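Long-range contacts in Cwp19 (Clostridioides difficile, PDB 5OQ3), which probably hydrolyses peptidoglycan in the bacterial cell wall, this chain being its TIM-barrel glycoside hydrolase domain: residues G248-N252 / T262-Y268; R74-L80 / N86-L92. All blocks are in the same frame, centred on the assembly; numbering follows the deposited sequence. Where two conformers were deposited one is given.

Interaction 1 of 2, residues G248-N252 / T262-Y268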
# COMPACT_ATOMS: atom_id res chain seq x y z
N GLY A 248 -5.04 -0.69 10.42
CA GLY A 248 -6.13 0.12 10.93
C GLY A 248 -6.07 0.55 12.40
O GLY A 248 -6.83 1.45 12.80
N ILE A 249 -5.22 -0.10 13.19
CA ILE A 249 -4.99 0.28 14.57
C ILE A 249 -3.52 0.77 14.69
O ILE A 249 -2.57 0.07 14.32
CB ILE A 249 -5.27 -0.87 15.56
CG1 ILE A 249 -6.77 -1.19 15.57
CG2 ILE A 249 -4.77 -0.52 16.96
CD1 ILE A 249 -7.11 -2.48 16.26
N TRP A 250 -3.38 1.98 15.24
CA TRP A 250 -2.09 2.59 15.53
C TRP A 250 -1.59 2.14 16.92
O TRP A 250 -0.60 1.39 17.00
CB TRP A 250 -2.22 4.11 15.42
CG TRP A 250 -1.04 4.85 15.91
CD1 TRP A 250 0.19 4.96 15.29
CD2 TRP A 250 -0.94 5.61 17.13
NE1 TRP A 250 1.03 5.75 16.06
CE2 TRP A 250 0.37 6.12 17.21
CE3 TRP A 250 -1.81 5.82 18.20
CZ2 TRP A 250 0.82 6.88 18.29
CZ3 TRP A 250 -1.36 6.64 19.26
CH2 TRP A 250 -0.07 7.12 19.29
N ARG A 251 -2.36 2.49 17.96
CA ARG A 251 -2.13 1.97 19.31
C ARG A 251 -3.51 1.81 19.95
O ARG A 251 -4.38 2.66 19.78
CB ARG A 251 -1.31 2.89 20.22
CG ARG A 251 0.07 3.18 19.71
CD ARG A 251 0.90 3.96 20.71
NE ARG A 251 1.44 3.10 21.74
CZ ARG A 251 2.28 3.50 22.69
NH1 ARG A 251 2.79 2.62 23.51
NH2 ARG A 251 2.57 4.79 22.83
N ASN A 252 -3.68 0.74 20.74
CA ASN A 252 -4.85 0.60 21.56
C ASN A 252 -4.79 1.55 22.78
O ASN A 252 -3.70 1.89 23.29
CB ASN A 252 -4.98 -0.84 22.03
CG ASN A 252 -5.04 -1.84 20.90
OD1 ASN A 252 -5.81 -1.66 19.95
ND2 ASN A 252 -4.28 -2.94 21.02
N THR A 262 -9.88 -0.19 21.23
CA THR A 262 -9.71 -1.40 20.45
C THR A 262 -8.76 -2.34 21.16
O THR A 262 -8.11 -1.95 22.14
CB THR A 262 -9.13 -1.03 19.06
OG1 THR A 262 -7.96 -0.22 19.16
CG2 THR A 262 -10.13 -0.25 18.19
N SER A 263 -8.65 -3.57 20.66
CA SER A 263 -7.68 -4.57 21.15
C SER A 263 -7.02 -5.25 19.93
O SER A 263 -7.41 -5.00 18.81
CB SER A 263 -8.37 -5.56 22.10
OG SER A 263 -9.32 -6.34 21.41
N GLY A 264 -5.99 -6.07 20.13
CA GLY A 264 -5.29 -6.66 18.97
C GLY A 264 -4.17 -5.81 18.37
O GLY A 264 -3.76 -4.82 18.95
N ASN A 265 -3.74 -6.18 17.17
CA ASN A 265 -2.43 -5.77 16.68
C ASN A 265 -2.34 -4.28 16.38
O ASN A 265 -3.21 -3.70 15.76
CB ASN A 265 -1.99 -6.62 15.48
CG ASN A 265 -1.54 -8.03 15.89
OD1 ASN A 265 -1.43 -8.34 17.07
ND2 ASN A 265 -1.26 -8.86 14.91
N GLU A 266 -1.24 -3.70 16.85
CA GLU A 266 -0.96 -2.30 16.75
C GLU A 266 0.19 -2.04 15.79
O GLU A 266 1.25 -2.63 15.92
CB GLU A 266 -0.53 -1.82 18.14
CG GLU A 266 -1.60 -1.94 19.20
CD GLU A 266 -1.06 -1.79 20.61
OE1 GLU A 266 -0.28 -2.65 21.03
OE2 GLU A 266 -1.42 -0.83 21.29
N SER A 267 -0.02 -1.12 14.86
CA SER A 267 1.03 -0.79 13.88
C SER A 267 2.27 -0.16 14.50
O SER A 267 3.39 -0.41 14.03
CB SER A 267 0.51 0.08 12.76
OG SER A 267 0.38 1.45 13.13
N TYR A 268 2.09 0.57 15.61
CA TYR A 268 3.18 1.26 16.29
C TYR A 268 4.26 0.27 16.79
O TYR A 268 5.43 0.62 16.78
CB TYR A 268 2.57 2.04 17.45
CG TYR A 268 3.48 2.85 18.30
CD1 TYR A 268 3.77 4.17 17.97
CD2 TYR A 268 4.00 2.34 19.47
CE1 TYR A 268 4.55 4.95 18.79
CE2 TYR A 268 4.82 3.11 20.26
CZ TYR A 268 5.09 4.42 19.92
OH TYR A 268 5.87 5.18 20.76
O HOH W 1 -2.95 -2.57 13.40
O HOH W 2 -2.40 -3.73 23.19

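Interaction 2 of 2, residues R74-L80 / N86-L92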
# COMPACT_ATOMS: atom_id res chain seq x y z
N ARG A 74 5.42 -2.40 -7.79
CA ARG A 74 6.55 -3.08 -7.09
C ARG A 74 5.97 -4.00 -6.03
O ARG A 74 5.95 -3.66 -4.85
CB ARG A 74 7.46 -2.06 -6.44
CG ARG A 74 8.65 -2.62 -5.66
CD ARG A 74 9.33 -1.51 -4.89
NE ARG A 74 10.35 -1.97 -3.99
CZ ARG A 74 11.65 -2.08 -4.27
NH1 ARG A 74 12.10 -1.82 -5.46
NH2 ARG A 74 12.50 -2.42 -3.28
N PRO A 75 5.51 -5.20 -6.45
CA PRO A 75 5.01 -6.14 -5.47
C PRO A 75 6.07 -6.87 -4.69
O PRO A 75 5.78 -7.30 -3.57
CB PRO A 75 4.23 -7.14 -6.32
CG PRO A 75 4.86 -7.09 -7.66
CD PRO A 75 5.20 -5.64 -7.83
N LYS A 76 7.29 -6.98 -5.23
CA LYS A 76 8.30 -7.88 -4.65
C LYS A 76 9.70 -7.49 -5.13
O LYS A 76 10.34 -8.23 -5.89
CB LYS A 76 7.95 -9.32 -4.99
CG LYS A 76 8.80 -10.36 -4.32
CD LYS A 76 8.45 -11.72 -4.88
CE LYS A 76 9.56 -12.69 -4.59
NZ LYS A 76 9.48 -13.86 -5.49
N SER A 77 10.15 -6.31 -4.68
CA SER A 77 11.47 -5.73 -5.08
C SER A 77 11.72 -5.86 -6.59
O SER A 77 12.83 -6.17 -7.03
CB SER A 77 12.64 -6.37 -4.31
OG SER A 77 13.86 -5.73 -4.65
N ASP A 78 10.69 -5.54 -7.36
CA ASP A 78 10.63 -5.83 -8.78
C ASP A 78 9.83 -4.71 -9.43
O ASP A 78 9.47 -3.71 -8.77
CB ASP A 78 10.07 -7.22 -9.02
CG ASP A 78 8.64 -7.37 -8.47
OD1 ASP A 78 8.11 -6.39 -7.84
OD2 ASP A 78 8.05 -8.46 -8.69
N ALA A 79 9.56 -4.85 -10.72
CA ALA A 79 8.98 -3.74 -11.47
C ALA A 79 8.05 -4.27 -12.55
O ALA A 79 8.42 -5.16 -13.32
CB ALA A 79 10.09 -2.89 -12.10
N LEU A 80 6.86 -3.66 -12.62
CA LEU A 80 6.00 -3.84 -13.78
C LEU A 80 6.20 -2.66 -14.74
O LEU A 80 5.24 -2.11 -15.27
CB LEU A 80 4.53 -4.03 -13.37
CG LEU A 80 4.25 -5.42 -12.77
CD1 LEU A 80 4.56 -5.55 -11.30
CD2 LEU A 80 2.84 -5.89 -13.03
N ASN A 86 15.63 -2.08 -10.91
CA ASN A 86 14.91 -3.20 -10.35
C ASN A 86 14.51 -4.15 -11.46
O ASN A 86 14.28 -3.74 -12.59
CB ASN A 86 13.67 -2.69 -9.58
CG ASN A 86 14.07 -1.97 -8.32
OD1 ASN A 86 14.56 -2.59 -7.40
ND2 ASN A 86 13.90 -0.65 -8.30
N PRO A 87 14.42 -5.46 -11.15
CA PRO A 87 14.16 -6.48 -12.17
C PRO A 87 12.70 -6.57 -12.56
O PRO A 87 11.81 -6.31 -11.73
CB PRO A 87 14.53 -7.78 -11.46
CG PRO A 87 14.25 -7.48 -10.01
CD PRO A 87 14.72 -6.05 -9.84
N TRP A 88 12.42 -7.04 -13.79
CA TRP A 88 11.04 -7.29 -14.19
C TRP A 88 10.34 -8.24 -13.23
O TRP A 88 10.89 -9.27 -12.84
CB TRP A 88 10.96 -7.90 -15.60
CG TRP A 88 11.38 -7.00 -16.72
CD1 TRP A 88 12.54 -7.05 -17.44
CD2 TRP A 88 10.60 -5.94 -17.27
NE1 TRP A 88 12.53 -6.06 -18.41
CE2 TRP A 88 11.33 -5.40 -18.34
CE3 TRP A 88 9.33 -5.41 -16.97
CZ2 TRP A 88 10.85 -4.31 -19.11
CZ3 TRP A 88 8.86 -4.34 -17.73
CH2 TRP A 88 9.61 -3.82 -18.79
N SER A 89 9.09 -7.93 -12.90
CA SER A 89 8.33 -8.75 -11.95
C SER A 89 7.99 -10.13 -12.54
O SER A 89 7.57 -10.25 -13.68
CB SER A 89 7.03 -8.05 -11.57
OG SER A 89 6.26 -8.87 -10.71
N GLU A 90 8.15 -11.16 -11.71
CA GLU A 90 7.78 -12.50 -12.09
C GLU A 90 6.29 -12.64 -12.36
O GLU A 90 5.88 -13.63 -12.98
CB GLU A 90 8.16 -13.48 -10.99
CG GLU A 90 7.27 -13.42 -9.77
CD GLU A 90 7.95 -13.95 -8.53
OE1 GLU A 90 7.62 -15.08 -8.12
OE2 GLU A 90 8.83 -13.25 -7.99
N TYR A 91 5.46 -11.69 -11.91
CA TYR A 91 4.01 -11.90 -12.07
C TYR A 91 3.53 -11.62 -13.49
O TYR A 91 2.41 -11.94 -13.81
CB TYR A 91 3.21 -11.14 -11.01
CG TYR A 91 3.67 -11.54 -9.61
CD1 TYR A 91 3.48 -12.85 -9.14
CD2 TYR A 91 4.40 -10.67 -8.80
CE1 TYR A 91 3.97 -13.25 -7.93
CE2 TYR A 91 4.86 -11.06 -7.54
CZ TYR A 91 4.66 -12.35 -7.11
OH TYR A 91 5.14 -12.75 -5.86
N LEU A 92 4.38 -11.05 -14.35
CA LEU A 92 4.04 -10.87 -15.76
C LEU A 92 4.25 -12.13 -16.60
O LEU A 92 3.45 -12.42 -17.49
CB LEU A 92 4.87 -9.72 -16.36
CG LEU A 92 4.44 -8.34 -15.81
CD1 LEU A 92 5.53 -7.30 -15.97
CD2 LEU A 92 3.14 -7.86 -16.49
O HOH W 3 9.33 -10.78 -9.09

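Interaction 1 of 2, residues G248-N252 / T262-Y268
R251 lays its guanidinium flat over the ring of Y268, an off-centre cation-pi stack in which R251 CZ is 4.1 Å from the ring centroid. The methylene R251 CD covers the face more squarely, 3.8 Å from the same centroid. A bend at chi3 (80°) turns the end of the chain along the ring, so arginine supplies both a flat cation and an apolar stem. Y268 also turns an edge toward the five-membered ring of W250, an offset edge-to-face pair with centroids 5.5 Å apart and planes at 75°; the indole NE1 is bonded to D274.

N252 suits its place because its amide both gives and takes. T262 OG1 donates to N252 OD1 at 2.7 Å, in the carbonyl plane and on a lone pair, while N252 ND2 reaches G264 O at 2.8 Å, nearly in the amide plane. The E266 carboxylate stacks on this amide, planes 8° apart, and its OE2 receives N252 N at 2.8 Å on the anti lone pair, with S255 as a further partner. I249 and T262 meet tip to tip, I249 CD1 lying 3.7 Å from T262 CB. At the backbone angles of G264 a side chain would press on the carbonyl oxygen of S263, so glycine suits the place.

E266 is the N-cap residue, and the first two amides of the helix find acceptors across the contact: S267 N bonds to I249 O at 2.9 Å, and Y268 N to W250 O. The whole arrangement folds the long loop after barrel strand 241-244 back against the start of helix 267-270, with W250 and S267 also packing on helix 275-280.

Interaction 2 of 2, residues R74-L80 / N86-L92
S89 and D78 meet in a tightly packed part of the contact, where S89 OG donates to D78 OD2 at 2.7 Å from above the carboxylate plane, 54° out of it. The same S89 OG accepts Y91 N at 3.2 Å, capping the short helix that follows; a small hydroxyl that can give and take suits both tasks. Its backbone joins in, S89 N bonding to A79 O at 2.9 Å beside the single beta bridge of A79 with W88. Apolar groups close round it: L80 CD1 lies 3.5 Å from S89 CB, L80 CG meets L92 CD1, and the compact ring of P75 puts CG 3.8 Å from Y91 CD2, at the tyrosine's edge.

The side toward E90 is polar and partly open to solvent. K76, extended along its length, carries NZ to E90 OE2 in a 2.7 Å salt bridge, and E133 is a second partner for that ammonium. Water 3 bridges the acids, donating to D78 OD2 and E90 OE2 and accepting from E90 N. W88, partly exposed as well, starts away from 74-80, but its indole swings back beside A79 O and packs on P100 and P104.

With chi1 at 61°, the D78 carboxylate folds back so that OD1 takes K76 N at 2.8 Å. D78 thus ties its own loop to the helix cap, while the shared water and the lysine probably ease the approach of two acidic groups.

Both contacts shape loops that follow strands of the same eight-stranded barrel: interaction 2 comes after strand 68-74, the second, and interaction 1 after strand 241-244, the fifth. Loops of this kind rise from the C-terminal ends of the strands, the side on which TIM-barrel enzymes carry their active sites. The two lie on opposite sides of the chain's centre, their centres 31 Å apart and their nearest atoms about 19 Å apart. In each a short helix begins within the contact: a serine hydroxyl caps it in interaction 2, while in interaction 1 carbonyls of the facing segment accept its first amides. A bound 1,2-ethanediol, probably from the crystallisation liquor, lies about 3 Å from the side chain of W88 in interaction 2.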